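Side-chain contacts in metazoan TIR-STING fusion (Crassostrea gigas, PDB 6WT6), which joins a TIR domain to a STING ligand-binding domain in one chain and pairs with a second copy of itself: residues A[182-186]-A[187-191]; A[305-308]-A[309-312]. All coordinates share one frame; numbering follows the deposited sequence.

Overall arrangement
Both contacts are local, each made along a single helix of the STING ligand-binding domain. Interaction 1 comes first in the chain, on helix 176-204; interaction 2 follows on helix 299-319. Their centres lie 16 Å apart and their nearest atoms about 4 Å, without touching each other. The two helices nevertheless pack together: Y183, Y184 and L188 of interaction 1 reach L313, I316 and L317 on helix 299-319, and F309 and T312 of interaction 2 meet F179, A176 and A180 on helix 176-204. Both contacts also meet the second subunit, so the helix pair lies between the domain interior and that subunit, whose TIR-range residues V78 and D79 meet interaction 2.

Interaction 1: A[182-186]-A[187-191]; sequences GYYYG and YLKII
Y183 O accepts L188 N at 3.0 Å in its carbonyl plane, and Y184 O accepts K189 N at 2.7 Å; both bonds span five residues, marking a widened, pi-type turn in helix 176-204. Y184 O also accepts Y187 N at 3.2 Å, the two donors arriving from opposite faces of its plane. The short axes of 182-186 and 187-191 are inclined by 31°. Y183 and Y187 point the same way side by side, their planes 23° apart but slid until the rings barely overlap; Y183 CE1 meets Y187 CD2 at 3.5 Å. L188 covers one face of the Y183 ring, its CG 4.0 Å from the centroid in a CH-pi contact. This turn belongs to helix 176-204 of the STING ligand-binding domain, and L188 continues onto L313 and L317 of helix 299-319. With CG anti to the backbone N, the Y184 ring runs alongside K189. K189 CB sits over the ring centre, 3.9 Å from the Y184 centroid, while the bend at chi2 (59°) keeps the chain close enough for K189 CD to lie 3.3 Å from Y184 OH. Their polar ends converge on D320, hydrogen-bonded to Y184 OH and salt-bridged to K189 NZ, which also pairs with E322. Y185 OH hydrogen-bonds T295 of the second subunit.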
loop_
_atom_site.group_PDB
_atom_site.type_symbol
_atom_site.label_atom_id
_atom_site.label_comp_id
_atom_site.label_asym_id
_atom_site.label_seq_id
_atom_site.Cartn_x
_atom_site.Cartn_y
_atom_site.Cartn_z
ATOM N N GLY A 182 0.733 -7.389 -1.440
ATOM C CA GLY A 182 -0.495 -8.146 -1.244
ATOM C C GLY A 182 -0.853 -9.012 -2.439
ATOM O O GLY A 182 -1.366 -10.123 -2.282
ATOM N N TYR A 183 -0.594 -8.514 -3.649
ATOM C CA TYR A 183 -0.857 -9.298 -4.853
ATOM C C TYR A 183 0.166 -10.415 -5.006
ATOM O O TYR A 183 -0.175 -11.517 -5.453
ATOM C CB TYR A 183 -0.863 -8.368 -6.071
ATOM C CG TYR A 183 -1.249 -8.989 -7.401
ATOM C CD1 TYR A 183 -2.384 -9.781 -7.530
ATOM C CD2 TYR A 183 -0.503 -8.727 -8.544
ATOM C CE1 TYR A 183 -2.744 -10.325 -8.758
ATOM C CE2 TYR A 183 -0.853 -9.259 -9.770
ATOM C CZ TYR A 183 -1.968 -10.053 -9.875
ATOM O OH TYR A 183 -2.293 -10.574 -11.106
ATOM N N TYR A 184 1.413 -10.153 -4.618
ATOM C CA TYR A 184 2.473 -11.154 -4.611
ATOM C C TYR A 184 2.151 -12.296 -3.651
ATOM O O TYR A 184 1.827 -13.403 -4.093
ATOM C CB TYR A 184 3.803 -10.493 -4.242
ATOM C CG TYR A 184 4.989 -11.425 -4.170
ATOM C CD1 TYR A 184 5.495 -12.031 -5.310
ATOM C CD2 TYR A 184 5.620 -11.677 -2.960
ATOM C CE1 TYR A 184 6.587 -12.874 -5.247
ATOM C CE2 TYR A 184 6.716 -12.519 -2.886
ATOM C CZ TYR A 184 7.194 -13.114 -4.029
ATOM O OH TYR A 184 8.282 -13.950 -3.957
ATOM N N TYR A 185 2.215 -12.039 -2.339
ATOM C CA TYR A 185 2.058 -13.120 -1.364
ATOM C C TYR A 185 0.649 -13.689 -1.325
ATOM O O TYR A 185 0.477 -14.840 -0.912
ATOM C CB TYR A 185 2.452 -12.655 0.045
ATOM C CG TYR A 185 3.934 -12.727 0.309
ATOM C CD1 TYR A 185 4.583 -13.954 0.398
ATOM C CD2 TYR A 185 4.686 -11.574 0.456
ATOM C CE1 TYR A 185 5.946 -14.025 0.630
ATOM C CE2 TYR A 185 6.041 -11.636 0.692
ATOM C CZ TYR A 185 6.662 -12.863 0.775
ATOM O OH TYR A 185 8.009 -12.912 1.004
ATOM N N GLY A 186 -0.355 -12.919 -1.730
ATOM C CA GLY A 186 -1.707 -13.439 -1.713
ATOM C C GLY A 186 -2.096 -14.249 -2.925
ATOM O O GLY A 186 -3.144 -14.900 -2.901
ATOM N N TYR A 187 -1.276 -14.253 -3.976
ATOM C CA TYR A 187 -1.697 -14.850 -5.239
ATOM C C TYR A 187 -0.522 -15.272 -6.116
ATOM O O TYR A 187 -0.336 -16.466 -6.373
ATOM C CB TYR A 187 -2.596 -13.864 -6.005
ATOM C CG TYR A 187 -3.137 -14.394 -7.314
ATOM C CD1 TYR A 187 -4.008 -15.478 -7.342
ATOM C CD2 TYR A 187 -2.794 -13.803 -8.522
ATOM C CE1 TYR A 187 -4.511 -15.967 -8.541
ATOM C CE2 TYR A 187 -3.299 -14.282 -9.728
ATOM C CZ TYR A 187 -4.152 -15.364 -9.729
ATOM O OH TYR A 187 -4.653 -15.848 -10.917
ATOM N N LEU A 188 0.263 -14.298 -6.595
ATOM C CA LEU A 188 1.306 -14.601 -7.571
ATOM C C LEU A 188 2.326 -15.585 -7.006
ATOM O O LEU A 188 2.679 -16.571 -7.662
ATOM C CB LEU A 188 1.983 -13.310 -8.040
ATOM C CG LEU A 188 1.157 -12.380 -8.949
ATOM C CD1 LEU A 188 2.014 -11.252 -9.529
ATOM C CD2 LEU A 188 0.481 -13.163 -10.063
ATOM N N LYS A 189 2.790 -15.349 -5.775
ATOM C CA LYS A 189 3.757 -16.243 -5.140
ATOM C C LYS A 189 3.218 -17.663 -5.004
ATOM O O LYS A 189 4.005 -18.618 -4.971
ATOM C CB LYS A 189 4.160 -15.687 -3.769
ATOM C CG LYS A 189 5.188 -16.508 -2.995
ATOM C CD LYS A 189 6.491 -16.681 -3.769
ATOM C CE LYS A 189 7.561 -17.328 -2.904
ATOM N NZ LYS A 189 8.837 -17.552 -3.636
ATOM N N ILE A 190 1.895 -17.827 -4.966
ATOM C CA ILE A 190 1.300 -19.149 -4.801
ATOM C C ILE A 190 1.232 -19.893 -6.133
ATOM O O ILE A 190 1.586 -21.075 -6.217
ATOM C CB ILE A 190 -0.094 -19.023 -4.161
ATOM C CG1 ILE A 190 -0.003 -18.260 -2.843
ATOM C CG2 ILE A 190 -0.712 -20.398 -3.952
ATOM C CD1 ILE A 190 -1.351 -17.840 -2.282
ATOM N N ILE A 191 0.797 -19.215 -7.200
ATOM C CA ILE A 191 0.455 -19.903 -8.441
ATOM C C ILE A 191 1.594 -19.886 -9.459
ATOM O O ILE A 191 1.768 -20.852 -10.210
ATOM C CB ILE A 191 -0.838 -19.316 -9.041
ATOM C CG1 ILE A 191 -0.690 -17.820 -9.326
ATOM C CG2 ILE A 191 -2.016 -19.549 -8.100
ATOM C CD1 ILE A 191 -0.697 -17.485 -10.794
#

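Interaction 2: A[305-308]-A[309-312]; sequences QSMR and FYLT
M307 and Y310 lie side by side and point the same way, in a Met-aromatic contact on one flank of helix 299-319. The sulfur stands obliquely to the ring, M307 SD 5.5 Å from the Y310 centroid and 49° off the normal; the terminal methyl makes the closer approach, with M307 CE 3.5 Å from Y310 CD2. Bends at chi2 and chi3 fold the methionine back toward the tyrosine. Their flank is covered by F331 and I329 of strand 327-332 and by V78 of the second subunit, whose D79 hydrogen-bonds Y310 OH. F309 leaves the helix on a different side, against F179, and S306 O lies at its ring edge, 4.0 Å from F309 CD2. T312 folds its hydroxyl back on the preceding turn: with OG1 beside its own backbone N (chi1 -54°), T312 OG1 donates to R308 O at 2.8 Å. T312 N reaches the same oxygen of R308, also at 2.8 Å, from the opposite face of the carbonyl plane. R308 O is thus gripped by two donors, and the threonine spends its proton within its own helix, which leaves the hydroxyl satisfied where T312 packs on A176 and A180 of helix 176-204.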
loop_
_atom_site.group_PDB
_atom_site.type_symbol
_atom_site.label_atom_id
_atom_site.label_comp_id
_atom_site.label_asym_id
_atom_site.label_seq_id
_atom_site.Cartn_x
_atom_site.Cartn_y
_atom_site.Cartn_z
ATOM N N GLN A 305 0.287 6.510 -9.381
ATOM C CA GLN A 305 0.148 5.379 -8.466
ATOM C C GLN A 305 0.262 4.050 -9.204
ATOM O O GLN A 305 0.923 3.119 -8.726
ATOM C CB GLN A 305 -1.189 5.455 -7.728
ATOM C CG GLN A 305 -1.339 6.643 -6.785
ATOM C CD GLN A 305 -0.835 6.367 -5.384
ATOM O OE1 GLN A 305 -0.121 5.393 -5.145
ATOM N NE2 GLN A 305 -1.216 7.224 -4.442
ATOM N N SER A 306 -0.365 3.944 -10.378
ATOM C CA SER A 306 -0.381 2.668 -11.086
ATOM C C SER A 306 0.973 2.331 -11.707
ATOM O O SER A 306 1.279 1.148 -11.899
ATOM C CB SER A 306 -1.479 2.672 -12.153
ATOM O OG SER A 306 -1.282 3.713 -13.087
ATOM N N MET A 307 1.792 3.339 -12.037
ATOM C CA MET A 307 3.143 3.055 -12.520
ATOM C C MET A 307 4.098 2.720 -11.379
ATOM O O MET A 307 5.031 1.932 -11.568
ATOM C CB MET A 307 3.695 4.232 -13.332
ATOM C CG MET A 307 2.961 4.482 -14.647
ATOM S SD MET A 307 2.477 2.951 -15.477
ATOM C CE MET A 307 4.034 2.386 -16.106
ATOM N N ARG A 308 3.898 3.318 -10.202
ATOM C CA ARG A 308 4.639 2.896 -9.022
ATOM C C ARG A 308 4.293 1.460 -8.656
ATOM O O ARG A 308 5.184 0.655 -8.361
ATOM C CB ARG A 308 4.352 3.834 -7.850
ATOM C CG ARG A 308 5.038 5.176 -7.938
ATOM C CD ARG A 308 4.473 6.116 -6.897
ATOM N NE ARG A 308 5.218 7.366 -6.826
ATOM C CZ ARG A 308 4.847 8.412 -6.099
ATOM N NH1 ARG A 308 3.731 8.359 -5.382
ATOM N NH2 ARG A 308 5.589 9.509 -6.091
ATOM N N PHE A 309 2.999 1.125 -8.670
ATOM C CA PHE A 309 2.587 -0.258 -8.457
ATOM C C PHE A 309 3.226 -1.178 -9.488
ATOM O O PHE A 309 3.773 -2.235 -9.146
ATOM C CB PHE A 309 1.062 -0.369 -8.513
ATOM C CG PHE A 309 0.565 -1.780 -8.728
ATOM C CD1 PHE A 309 0.652 -2.729 -7.712
ATOM C CD2 PHE A 309 0.018 -2.159 -9.941
ATOM C CE1 PHE A 309 0.192 -4.023 -7.909
ATOM C CE2 PHE A 309 -0.440 -3.452 -10.144
ATOM C CZ PHE A 309 -0.350 -4.387 -9.125
ATOM N N TYR A 310 3.161 -0.782 -10.761
ATOM C CA TYR A 310 3.738 -1.574 -11.841
ATOM C C TYR A 310 5.227 -1.802 -11.621
ATOM O O TYR A 310 5.729 -2.919 -11.787
ATOM C CB TYR A 310 3.472 -0.859 -13.170
ATOM C CG TYR A 310 4.030 -1.518 -14.407
ATOM C CD1 TYR A 310 3.602 -2.776 -14.805
ATOM C CD2 TYR A 310 4.957 -0.860 -15.202
ATOM C CE1 TYR A 310 4.105 -3.367 -15.945
ATOM C CE2 TYR A 310 5.463 -1.443 -16.341
ATOM C CZ TYR A 310 5.033 -2.696 -16.710
ATOM O OH TYR A 310 5.538 -3.281 -17.845
ATOM N N LEU A 311 5.944 -0.755 -11.216
ATOM C CA LEU A 311 7.376 -0.871 -10.974
ATOM C C LEU A 311 7.673 -1.731 -9.748
ATOM O O LEU A 311 8.605 -2.546 -9.764
ATOM C CB LEU A 311 7.971 0.526 -10.814
ATOM C CG LEU A 311 9.440 0.677 -10.435
ATOM C CD1 LEU A 311 10.321 -0.094 -11.402
ATOM C CD2 LEU A 311 9.807 2.155 -10.427
ATOM N N THR A 312 6.897 -1.563 -8.674
ATOM C CA THR A 312 7.165 -2.317 -7.453
ATOM C C THR A 312 6.883 -3.802 -7.648
ATOM O O THR A 312 7.642 -4.653 -7.169
ATOM C CB THR A 312 6.333 -1.764 -6.295
ATOM O OG1 THR A 312 6.571 -0.359 -6.161
ATOM C CG2 THR A 312 6.714 -2.461 -4.996
#